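Local structure of G protein coupled receptor (Arabidopsis thaliana, 3T33) at residues His53-Ser58 and Gly393-Met398; Glu66-Ser71 and Thr82-Thr87. The protein binds zinc and may play a part in abscisic acid signalling as a plant member of the LanC-like family. One frame throughout, in Å; residues are numbered along the deposited sequence.

Contact 1 of 2, residues His53-Ser58 and Gly393-Met398; sequences HRYALS and GGMAYM
Tyr55 and Met395 meet where the phenol ring, at CE2, receives the methyl CE at 3.6 Å. The methyl lies beside the rim and near the ring plane, not over a face, and the two side chains run at a slant to one another. Met395 can span the gap because its chain is nearly straight throughout: CG stands opposite the backbone N (chi1 -172°), and the torsions beyond continue the extension. A long, slim thioether suits this place, for it also packs on Leu366 and Ser370 of helix 353-375, while Tyr55 touches Glu371 of that same helix. Tyrosine suits its partly exposed position by offering the methyl a broad ring edge; its chi1 of -162° swings the ring end nearer to 393-398.

Beside this pair the helix backbones come close together, with Ala56 CA and Ala396 CA only 4.6 Å apart. Each alanine methyl rests near the partner's carbonyl oxygen: Ala56 CB lies 3.8 Å from Ala396 O, and Ala396 CB lies 3.9 Å from Ala56 O. Both contacts are of van der Waals type, and no hydrogen bond joins the segments. Alanine fits here because its single methyl fills the interface without prising the backbones apart. Leu399 and Leu400, further along helix 392-402, also touch Ala56. The result is a close alanine-mediated helix-helix contact, flanked by the longer side chains of Tyr55 and Met395, in the all-helical alpha/alpha toroid of the LanC-like family.

Contact 2 of 2, residues Glu66-Ser71 and Thr82-Thr87; sequences ETWERS and TGVLGT
Thr67, near the end of helix 45-69, faces Val84 and Thr87 in the first turn of helix 84-98, with Thr67 CA 6.7 Å from Val84 CA. The arrangement is a helix-loop-helix connection within the all-helical LanC-like fold. The first helix opens into a wider, pi-type turn at 66-69. Before the second, Asn79 OD1 accepts hydrogen bonds from the backbone N of Thr82 and Gly83. Gly86, lacking a side chain, leaves room for Gly83 O close by.

Across the interface, Thr67 OG1 and Thr87 OG1 lie 2.8 Å apart, close enough for a hydrogen bond between the hydroxyls, as the two side chains pass in opposite directions. With chi1 at 63°, OG1 sits between the backbone N and carbonyl carbon of Thr67 and is also hydrogen-bonded to Val63 O one turn back; threonine suits the place because its hydroxyl can be bonded within its own helix while meeting Thr87. Trp68 reaches Asn110 and Ala113 of helix 101-118, and Val84 touches Cys114 there, so a third helix covers this side. Val84, branched and apolar, supplies the rest: CG2 approaches Thr67 O, and CG1 packs at 4.3 Å from Trp68 CE3.

Overall arrangement
After the short helix 36-42, the chain enters helix 45-69, which supplies one side of both contacts. Its middle, 53-58, awaits a partner from the far end of the sequence, whereas the stretch at its C-terminal end, 66-71, pairs almost at once with 82-87 after a ten-residue link without helix or strand. Contact 2 thus closes a short loop, nested inside the long one that contact 1 completes when 393-398 returns after 334 intervening residues, most of them helical. The contact centres are 15 Å apart, and their nearest atoms, about 6 Å apart, do not touch. Helix 45-69 thereby joins helix 84-98, early in the chain, to helix 392-402, near its C terminus.

Contact 1 of 2, residues His53-Ser58 and Gly393-Met398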
ATOM      1  N   HIS A  53      18.393   2.652  -4.178  1.00 33.29           N
ATOM      2  CA  HIS A  53      18.690   2.687  -2.781  1.00 34.18           C
ATOM      3  C   HIS A  53      19.377   4.011  -2.364  1.00 33.66           C
ATOM      4  O   HIS A  53      18.929   4.654  -1.420  1.00 33.61           O
ATOM      5  CB  HIS A  53      19.493   1.481  -2.403  1.00 33.12           C
ATOM      6  CG  HIS A  53      19.917   1.493  -0.978  1.00 37.74           C
ATOM      7  ND1 HIS A  53      19.044   1.213   0.057  1.00 41.08           N
ATOM      8  CD2 HIS A  53      21.119   1.732  -0.410  1.00 37.50           C
ATOM      9  CE1 HIS A  53      19.698   1.285   1.206  1.00 40.60           C
ATOM     10  NE2 HIS A  53      20.953   1.609   0.951  1.00 41.26           N
ATOM     11  N   ARG A  54      20.376   4.461  -3.124  1.00 33.59           N
ATOM     12  CA  ARG A  54      21.076   5.708  -2.806  1.00 33.41           C
ATOM     13  C   ARG A  54      20.162   6.895  -2.916  1.00 33.53           C
ATOM     14  O   ARG A  54      20.199   7.783  -2.071  1.00 32.55           O
ATOM     15  CB  ARG A  54      22.312   5.898  -3.693  1.00 33.84           C
ATOM     16  CG  ARG A  54      23.403   4.840  -3.372  1.00 37.16           C
ATOM     17  CD  ARG A  54      24.106   5.201  -2.075  1.00 43.42           C
ATOM     18  NE  ARG A  54      24.441   4.092  -1.175  1.00 49.74           N
ATOM     19  CZ  ARG A  54      24.827   4.281   0.102  1.00 51.97           C
ATOM     20  NH1 ARG A  54      24.949   5.520   0.602  1.00 49.49           N
ATOM     21  NH2 ARG A  54      25.109   3.239   0.880  1.00 52.97           N
ATOM     22  N   TYR A  55      19.335   6.900  -3.962  1.00 33.32           N
ATOM     23  CA  TYR A  55      18.311   7.919  -4.141  1.00 34.00           C
ATOM     24  C   TYR A  55      17.323   7.929  -2.973  1.00 33.22           C
ATOM     25  O   TYR A  55      16.947   8.966  -2.495  1.00 32.00           O
ATOM     26  CB  TYR A  55      17.493   7.657  -5.410  1.00 34.08           C
ATOM     27  CG  TYR A  55      16.771   8.899  -5.809  1.00 38.32           C
ATOM     28  CD1 TYR A  55      17.494  10.031  -6.151  1.00 44.17           C
ATOM     29  CD2 TYR A  55      15.370   8.968  -5.854  1.00 42.09           C
ATOM     30  CE1 TYR A  55      16.863  11.202  -6.537  1.00 46.42           C
ATOM     31  CE2 TYR A  55      14.715  10.148  -6.246  1.00 41.19           C
ATOM     32  CZ  TYR A  55      15.480  11.263  -6.576  1.00 46.01           C
ATOM     33  OH  TYR A  55      14.927  12.475  -6.955  1.00 49.74           O
ATOM     34  N   ALA A  56      16.871   6.748  -2.569  1.00 33.24           N
ATOM     35  CA  ALA A  56      15.889   6.660  -1.531  1.00 34.92           C
ATOM     36  C   ALA A  56      16.493   7.227  -0.240  1.00 35.95           C
ATOM     37  O   ALA A  56      15.793   7.932   0.506  1.00 35.76           O
ATOM     38  CB  ALA A  56      15.412   5.231  -1.341  1.00 34.31           C
ATOM     39  N   LEU A  57      17.790   6.976   0.003  1.00 36.42           N
ATOM     40  CA  LEU A  57      18.444   7.553   1.201  1.00 35.66           C
ATOM     41  C   LEU A  57      18.378   9.067   1.166  1.00 35.86           C
ATOM     42  O   LEU A  57      18.002   9.697   2.166  1.00 36.60           O
ATOM     43  CB  LEU A  57      19.857   7.099   1.367  1.00 35.56           C
ATOM     44  CG  LEU A  57      20.083   5.631   1.683  1.00 36.36           C
ATOM     45  CD1 LEU A  57      21.591   5.383   1.886  1.00 36.39           C
ATOM     46  CD2 LEU A  57      19.291   5.162   2.896  1.00 34.25           C
ATOM     47  N   SER A  58      18.636   9.678   0.024  1.00 34.43           N
ATOM     48  CA  SER A  58      18.498  11.122   0.011  1.00 34.86           C
ATOM     49  C   SER A  58      17.079  11.523   0.248  1.00 35.40           C
ATOM     50  O   SER A  58      16.899  12.441   0.997  1.00 35.90           O
ATOM     51  CB  SER A  58      19.003  11.821  -1.251  1.00 33.98           C
ATOM     52  OG  SER A  58      19.992  11.037  -1.918  1.00 40.55           O
ATOM     53  N   GLY A 393       7.792  10.874   0.866  1.00 29.42           N
ATOM     54  CA  GLY A 393       7.977   9.787   1.870  1.00 28.40           C
ATOM     55  C   GLY A 393       7.661   8.418   1.245  1.00 27.81           C
ATOM     56  O   GLY A 393       8.375   7.451   1.460  1.00 28.16           O
ATOM     57  N   GLY A 394       6.595   8.339   0.453  1.00 27.40           N
ATOM     58  CA  GLY A 394       6.093   7.052  -0.081  1.00 27.80           C
ATOM     59  C   GLY A 394       6.921   6.559  -1.281  1.00 28.69           C
ATOM     60  O   GLY A 394       7.039   5.307  -1.561  1.00 28.49           O
ATOM     61  N   MET A 395       7.495   7.521  -1.971  1.00 28.43           N
ATOM     62  CA  MET A 395       8.470   7.241  -3.079  1.00 30.91           C
ATOM     63  C   MET A 395       9.698   6.658  -2.484  1.00 30.50           C
ATOM     64  O   MET A 395      10.162   5.640  -2.960  1.00 31.36           O
ATOM     65  CB  MET A 395       8.829   8.512  -3.828  1.00 30.03           C
ATOM     66  CG  MET A 395       9.660   8.276  -5.090  1.00 36.05           C
ATOM     67  SD  MET A 395      10.029   9.817  -5.925  1.00 42.62           S
ATOM     68  CE  MET A 395      11.320   9.279  -7.055  1.00 51.07           C
ATOM     69  N   ALA A 396      10.227   7.254  -1.406  1.00 30.71           N
ATOM     70  CA  ALA A 396      11.385   6.585  -0.727  1.00 30.20           C
ATOM     71  C   ALA A 396      11.040   5.186  -0.240  1.00 29.47           C
ATOM     72  O   ALA A 396      11.870   4.290  -0.274  1.00 30.12           O
ATOM     73  CB  ALA A 396      11.905   7.409   0.484  1.00 30.12           C
ATOM     74  N   TYR A 397       9.807   5.011   0.231  1.00 27.92           N
ATOM     75  CA  TYR A 397       9.403   3.759   0.800  1.00 26.55           C
ATOM     76  C   TYR A 397       9.384   2.694  -0.311  1.00 26.92           C
ATOM     77  O   TYR A 397       9.854   1.578  -0.151  1.00 25.06           O
ATOM     78  CB  TYR A 397       8.000   3.942   1.430  1.00 26.70           C
ATOM     79  CG  TYR A 397       7.581   2.756   2.243  1.00 24.63           C
ATOM     80  CD1 TYR A 397       7.131   1.561   1.627  1.00 19.96           C
ATOM     81  CD2 TYR A 397       7.620   2.812   3.634  1.00 22.40           C
ATOM     82  CE1 TYR A 397       6.762   0.440   2.426  1.00 21.66           C
ATOM     83  CE2 TYR A 397       7.265   1.707   4.419  1.00 22.47           C
ATOM     84  CZ  TYR A 397       6.862   0.521   3.825  1.00 21.48           C
ATOM     85  OH  TYR A 397       6.511  -0.556   4.659  1.00 21.87           O
ATOM     86  N   MET A 398       8.856   3.076  -1.453  1.00 28.00           N
ATOM     87  CA  MET A 398       8.736   2.176  -2.587  1.00 29.33           C
ATOM     88  C   MET A 398      10.164   1.843  -3.080  1.00 30.19           C
ATOM     89  O   MET A 398      10.504   0.664  -3.343  1.00 29.91           O
ATOM     90  CB  MET A 398       7.860   2.840  -3.677  1.00 28.57           C
ATOM     91  CG  MET A 398       7.589   1.974  -4.912  1.00 30.55           C
ATOM     92  SD  MET A 398       9.022   2.009  -5.945  1.00 31.03           S
ATOM     93  CE  MET A 398       8.796   3.604  -6.700  1.00 22.42           C
TER

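Contact 2 of 2, residues Glu66-Ser71 and Thr82-Thr87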
ATOM      1  N   GLU A  66      12.479  17.594   7.180  1.00 37.33           N
ATOM      2  CA  GLU A  66      11.315  18.456   7.104  1.00 36.73           C
ATOM      3  C   GLU A  66      10.277  18.122   8.142  1.00 37.40           C
ATOM      4  O   GLU A  66       9.631  19.004   8.642  1.00 38.03           O
ATOM      5  CB  GLU A  66      10.658  18.362   5.721  1.00 36.53           C
ATOM      6  CG  GLU A  66      11.471  18.929   4.581  1.00 37.50           C
ATOM      7  CD  GLU A  66      11.824  20.421   4.799  1.00 44.64           C
ATOM      8  OE1 GLU A  66      11.009  21.143   5.438  1.00 46.78           O
ATOM      9  OE2 GLU A  66      12.933  20.872   4.374  1.00 40.08           O
ATOM     10  N   THR A  67      10.092  16.846   8.462  1.00 37.31           N
ATOM     11  CA  THR A  67       8.972  16.458   9.270  1.00 35.28           C
ATOM     12  C   THR A  67       9.374  16.372  10.719  1.00 36.86           C
ATOM     13  O   THR A  67       8.525  16.340  11.583  1.00 37.96           O
ATOM     14  CB  THR A  67       8.353  15.086   8.808  1.00 36.25           C
ATOM     15  OG1 THR A  67       9.297  14.012   8.946  1.00 30.23           O
ATOM     16  CG2 THR A  67       7.838  15.167   7.383  1.00 33.69           C
ATOM     17  N   TRP A  68      10.677  16.326  10.977  1.00 38.16           N
ATOM     18  CA  TRP A  68      11.174  16.156  12.337  1.00 39.11           C
ATOM     19  C   TRP A  68      12.041  17.319  12.812  1.00 41.13           C
ATOM     20  O   TRP A  68      11.735  17.957  13.819  1.00 40.02           O
ATOM     21  CB  TRP A  68      11.953  14.844  12.458  1.00 38.77           C
ATOM     22  CG  TRP A  68      12.250  14.450  13.872  1.00 37.29           C
ATOM     23  CD1 TRP A  68      13.482  14.300  14.440  1.00 35.80           C
ATOM     24  CD2 TRP A  68      11.296  14.156  14.901  1.00 36.19           C
ATOM     25  NE1 TRP A  68      13.354  13.930  15.757  1.00 35.71           N
ATOM     26  CE2 TRP A  68      12.023  13.836  16.064  1.00 36.59           C
ATOM     27  CE3 TRP A  68       9.899  14.133  14.949  1.00 36.27           C
ATOM     28  CZ2 TRP A  68      11.399  13.496  17.263  1.00 36.45           C
ATOM     29  CZ3 TRP A  68       9.282  13.796  16.141  1.00 34.26           C
ATOM     30  CH2 TRP A  68      10.033  13.482  17.282  1.00 36.43           C
ATOM     31  N   GLU A  69      13.125  17.587  12.091  1.00 43.09           N
ATOM     32  CA  GLU A  69      14.097  18.624  12.526  1.00 45.41           C
ATOM     33  C   GLU A  69      13.618  20.052  12.308  1.00 47.17           C
ATOM     34  O   GLU A  69      13.525  20.816  13.274  1.00 47.63           O
ATOM     35  CB  GLU A  69      15.525  18.388  11.966  1.00 45.22           C
ATOM     36  CG  GLU A  69      16.196  17.094  12.508  1.00 45.15           C
ATOM     37  CD  GLU A  69      16.682  17.246  13.954  1.00 48.57           C
ATOM     38  OE1 GLU A  69      16.776  18.407  14.417  1.00 48.55           O
ATOM     39  OE2 GLU A  69      16.972  16.224  14.636  1.00 51.14           O
ATOM     40  N   ARG A  70      13.283  20.412  11.074  1.00 49.87           N
ATOM     41  CA  ARG A  70      12.727  21.729  10.796  1.00 53.55           C
ATOM     42  C   ARG A  70      11.592  22.100  11.804  1.00 55.44           C
ATOM     43  O   ARG A  70      11.591  23.185  12.418  1.00 56.18           O
ATOM     44  CB  ARG A  70      12.164  21.771   9.378  1.00 53.21           C
ATOM     45  CG  ARG A  70      11.346  23.037   9.067  1.00 57.06           C
ATOM     46  CD  ARG A  70      12.271  24.163   8.591  1.00 63.26           C
ATOM     47  NE  ARG A  70      13.042  23.723   7.428  1.00 68.34           N
ATOM     48  CZ  ARG A  70      12.649  23.878   6.157  1.00 71.54           C
ATOM     49  NH1 ARG A  70      11.496  24.493   5.876  1.00 71.59           N
ATOM     50  NH2 ARG A  70      13.415  23.422   5.164  1.00 71.18           N
ATOM     51  N   SER A  71      10.636  21.183  11.956  1.00 56.65           N
ATOM     52  CA  SER A  71       9.432  21.412  12.722  1.00 58.18           C
ATOM     53  C   SER A  71       9.751  21.426  14.230  1.00 58.68           C
ATOM     54  O   SER A  71       8.843  21.546  15.049  1.00 59.74           O
ATOM     55  CB  SER A  71       8.405  20.307  12.376  1.00 58.34           C
ATOM     56  OG  SER A  71       8.776  19.048  12.960  1.00 60.00           O
ATOM     57  N   THR A  82      -0.646  11.050   6.605  1.00 35.09           N
ATOM     58  CA  THR A  82       0.007  12.327   6.332  1.00 35.16           C
ATOM     59  C   THR A  82       0.920  12.820   7.464  1.00 34.37           C
ATOM     60  O   THR A  82       1.684  13.753   7.290  1.00 33.65           O
ATOM     61  CB  THR A  82      -0.997  13.445   5.912  1.00 36.11           C
ATOM     62  OG1 THR A  82      -2.119  13.492   6.821  1.00 36.28           O
ATOM     63  CG2 THR A  82      -1.513  13.189   4.529  1.00 36.18           C
ATOM     64  N   GLY A  83       0.856  12.199   8.620  1.00 34.23           N
ATOM     65  CA  GLY A  83       1.573  12.749   9.765  1.00 33.17           C
ATOM     66  C   GLY A  83       2.909  12.087  10.023  1.00 34.14           C
ATOM     67  O   GLY A  83       3.528  11.434   9.115  1.00 34.80           O
ATOM     68  N   VAL A  84       3.336  12.169  11.269  1.00 31.93           N
ATOM     69  CA  VAL A  84       4.698  11.889  11.583  1.00 31.82           C
ATOM     70  C   VAL A  84       4.963  10.384  11.674  1.00 30.97           C
ATOM     71  O   VAL A  84       6.084   9.934  11.518  1.00 30.65           O
ATOM     72  CB  VAL A  84       5.130  12.686  12.856  1.00 32.96           C
ATOM     73  CG1 VAL A  84       6.460  12.164  13.396  1.00 30.03           C
ATOM     74  CG2 VAL A  84       5.215  14.169  12.506  1.00 32.46           C
ATOM     75  N   LEU A  85       3.906   9.613  11.882  1.00 28.78           N
ATOM     76  CA  LEU A  85       4.038   8.187  11.873  1.00 28.66           C
ATOM     77  C   LEU A  85       4.488   7.666  10.475  1.00 27.10           C
ATOM     78  O   LEU A  85       5.202   6.673  10.398  1.00 27.80           O
ATOM     79  CB  LEU A  85       2.735   7.490  12.334  1.00 28.18           C
ATOM     80  CG  LEU A  85       3.052   6.056  12.801  1.00 28.07           C
ATOM     81  CD1 LEU A  85       3.790   5.962  14.197  1.00 26.83           C
ATOM     82  CD2 LEU A  85       1.829   5.160  12.806  1.00 26.73           C
ATOM     83  N   GLY A  86       4.063   8.337   9.410  1.00 25.47           N
ATOM     84  CA  GLY A  86       4.583   8.085   8.053  1.00 26.16           C
ATOM     85  C   GLY A  86       6.097   8.120   8.031  1.00 25.98           C
ATOM     86  O   GLY A  86       6.746   7.267   7.446  1.00 27.52           O
ATOM     87  N   THR A  87       6.674   9.049   8.758  1.00 26.03           N
ATOM     88  CA  THR A  87       8.122   9.167   8.822  1.00 26.28           C
ATOM     89  C   THR A  87       8.726   8.041   9.618  1.00 27.19           C
ATOM     90  O   THR A  87       9.703   7.428   9.151  1.00 28.26           O
ATOM     91  CB  THR A  87       8.507  10.545   9.420  1.00 26.73           C
ATOM     92  OG1 THR A  87       8.024  11.561   8.523  1.00 24.97           O
ATOM     93  CG2 THR A  87       9.984  10.673   9.598  1.00 25.71           C
TER